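Local coordinates for protein endoglucanase (Ganoderma lucidum, PDB 5D8Z) that probably hydrolyses internal beta-1,4-glucosidic bonds of cellulose and related glucans, as a family 5 glycoside hydrolase with a TIM-barrel fold, at residues G160-P165 / N172-S177. Residues are numbered along the deposited sequence; the frame is centred on the assembly and turned at random.
Sequences GVMNEP and NLWADS. With BGC (beta-D-glucopyranose), chain C.
Pro165 CA and Trp174 CA are the nearest CA pair across the two segments, 9.1 Å apart. Residues 160-165 run off the end of a barrel strand into a loop. Residues 172-177 are helical. No hydrogen bond joins the two; the contact is made by the apolar side chains of Met162, Pro165 and Trp174. Trp174 bridges the gap: its CG lies anti to the backbone N (chi1 173°), and the indole extends from the helix toward the loop. Met162 meets the ring edge near its plane, with CB 3.7 Å from Trp174 CH2. Pro165 comes in obliquely, its CG 3.8 Å from Trp174 CZ2, while its CB lies over one face, offset toward the rim. The indole NE1 is buried and gives its hydrogen bond to Pro198 O. Glu164, next to Pro165 in the chain, takes no part in this packing; its carboxylate lies in the glycan pocket. Its OE1 accepts a hydrogen bond from O4 of the bound glucose at 3.1 Å. Its OE2 is hydrogen-bonded to His235 ND1 and lies near the carboxylate of Glu276. With an alanine here, the sugar O4 would probably lose its acceptor and His235 its partner. The Asn-Glu-Pro sequence fits the family 5 pattern in which this glutamate is the probable acid/base. The contact thus ties the active-site end of strand 157-160 to helix 171-187, with strand 194-198 and helix 137-149 packed alongside.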
loop_
_atom_site.group_PDB
_atom_site.type_symbol
_atom_site.label_atom_id
_atom_site.label_comp_id
_atom_site.label_asym_id
_atom_site.label_seq_id
_atom_site.Cartn_x
_atom_site.Cartn_y
_atom_site.Cartn_z
ATOM N N GLY A 160 2.282 0.090 6.679
ATOM C CA GLY A 160 2.906 0.621 5.471
ATOM C C GLY A 160 3.461 2.010 5.735
ATOM O O GLY A 160 2.711 3.021 5.708
ATOM N N VAL A 161 4.774 2.057 5.953
ATOM C CA VAL A 161 5.444 3.237 6.476
ATOM C C VAL A 161 5.125 4.467 5.656
ATOM O O VAL A 161 4.764 5.493 6.203
ATOM C CB VAL A 161 6.977 3.040 6.516
ATOM C CG1 VAL A 161 7.689 4.341 6.816
ATOM C CG2 VAL A 161 7.367 2.018 7.573
ATOM N N MET A 162 5.250 4.373 4.343
ATOM C CA MET A 162 4.994 5.523 3.525
ATOM C C MET A 162 4.726 5.164 2.095
ATOM O O MET A 162 5.446 4.380 1.500
ATOM C CB MET A 162 6.191 6.455 3.554
ATOM C CG MET A 162 6.048 7.673 2.644
ATOM S SD MET A 162 4.675 8.769 3.051
ATOM C CE MET A 162 5.048 9.136 4.761
ATOM N N ASN A 163 3.719 5.810 1.531
ATOM C CA ASN A 163 3.310 5.538 0.183
ATOM C C ASN A 163 4.096 6.334 -0.826
ATOM O O ASN A 163 4.170 7.541 -0.733
ATOM C CB ASN A 163 1.871 5.916 0.000
ATOM C CG ASN A 163 1.411 5.660 -1.395
ATOM O OD1 ASN A 163 1.265 4.515 -1.797
ATOM N ND2 ASN A 163 1.190 6.716 -2.152
ATOM N N GLU A 164 4.652 5.642 -1.807
ATOM C CA GLU A 164 5.306 6.244 -2.987
ATOM C C GLU A 164 6.231 7.452 -2.822
ATOM O O GLU A 164 6.020 8.486 -3.443
ATOM C CB GLU A 164 4.262 6.523 -4.058
ATOM C CG GLU A 164 3.799 5.256 -4.733
ATOM C CD GLU A 164 2.889 5.504 -5.930
ATOM O OE1 GLU A 164 2.484 6.666 -6.128
ATOM O OE2 GLU A 164 2.577 4.527 -6.676
ATOM N N PRO A 165 7.293 7.310 -2.035
ATOM C CA PRO A 165 8.319 8.344 -2.071
ATOM C C PRO A 165 8.819 8.572 -3.493
ATOM O O PRO A 165 8.962 7.623 -4.266
ATOM C CB PRO A 165 9.448 7.771 -1.229
ATOM C CG PRO A 165 8.875 6.624 -0.440
ATOM C CD PRO A 165 7.570 6.238 -1.059
ATOM N N ASN A 172 19.708 7.535 1.539
ATOM C CA ASN A 172 20.162 7.019 2.828
ATOM C C ASN A 172 19.592 7.759 4.005
ATOM O O ASN A 172 19.441 7.171 5.056
ATOM C CB ASN A 172 21.688 7.019 2.918
ATOM C CG ASN A 172 22.312 6.035 1.941
ATOM O OD1 ASN A 172 22.130 4.796 2.074
ATOM N ND2 ASN A 172 23.041 6.570 0.939
ATOM N N LEU A 173 19.311 9.052 3.832
ATOM C CA LEU A 173 18.619 9.832 4.845
ATOM C C LEU A 173 17.187 9.359 4.934
ATOM O O LEU A 173 16.643 9.244 6.033
ATOM C CB LEU A 173 18.652 11.318 4.525
ATOM C CG LEU A 173 20.037 11.935 4.712
ATOM C CD1 LEU A 173 20.075 13.350 4.146
ATOM C CD2 LEU A 173 20.449 11.927 6.174
ATOM N N TRP A 174 16.586 9.069 3.786
ATOM C CA TRP A 174 15.268 8.451 3.779
ATOM C C TRP A 174 15.234 7.084 4.488
ATOM O O TRP A 174 14.352 6.807 5.289
ATOM C CB TRP A 174 14.733 8.294 2.347
ATOM C CG TRP A 174 13.459 7.517 2.314
ATOM C CD1 TRP A 174 13.246 6.322 1.699
ATOM C CD2 TRP A 174 12.232 7.850 2.963
ATOM N NE1 TRP A 174 11.950 5.895 1.903
ATOM C CE2 TRP A 174 11.312 6.812 2.690
ATOM C CE3 TRP A 174 11.816 8.919 3.749
ATOM C CZ2 TRP A 174 10.009 6.825 3.170
ATOM C CZ3 TRP A 174 10.509 8.907 4.245
ATOM C CH2 TRP A 174 9.630 7.879 3.941
ATOM N N ALA A 175 16.179 6.217 4.186
ATOM C CA ALA A 175 16.268 4.986 4.924
ATOM C C ALA A 175 16.398 5.233 6.440
ATOM O O ALA A 175 15.836 4.482 7.243
ATOM C CB ALA A 175 17.419 4.158 4.383
ATOM N N ASP A 176 17.103 6.299 6.832
ATOM C CA ASP A 176 17.157 6.744 8.255
ATOM C C ASP A 176 15.804 7.134 8.835
ATOM O O ASP A 176 15.474 6.770 9.955
ATOM C CB ASP A 176 18.157 7.888 8.458
ATOM C CG ASP A 176 19.615 7.434 8.288
ATOM O OD1 ASP A 176 19.954 6.328 8.781
ATOM O OD2 ASP A 176 20.421 8.170 7.662
ATOM N N SER A 177 15.014 7.860 8.061
ATOM C CA SER A 177 13.654 8.198 8.465
ATOM C C SER A 177 12.820 6.946 8.689
ATOM O O SER A 177 12.026 6.874 9.612
ATOM C CB SER A 177 13.007 9.064 7.395
ATOM O OG SER A 177 13.802 10.220 7.128
HETATM C C2 BGC C . 1.262 9.166 -10.688
HETATM C C3 BGC C . 0.511 8.424 -9.560
HETATM C C4 BGC C . 0.891 6.957 -9.461
HETATM C C5 BGC C . 2.424 6.787 -9.492
HETATM C C6 BGC C . 2.817 5.321 -9.657
HETATM C C1 BGC C . 2.778 8.854 -10.799
HETATM O O2 BGC C . 1.086 10.571 -10.474
HETATM O O3 BGC C . -0.920 8.429 -9.744
HETATM O O4 BGC C . 0.213 6.433 -8.294
HETATM O O5 BGC C . 3.055 7.463 -10.593
HETATM O O6 BGC C . 3.511 5.088 -10.888
#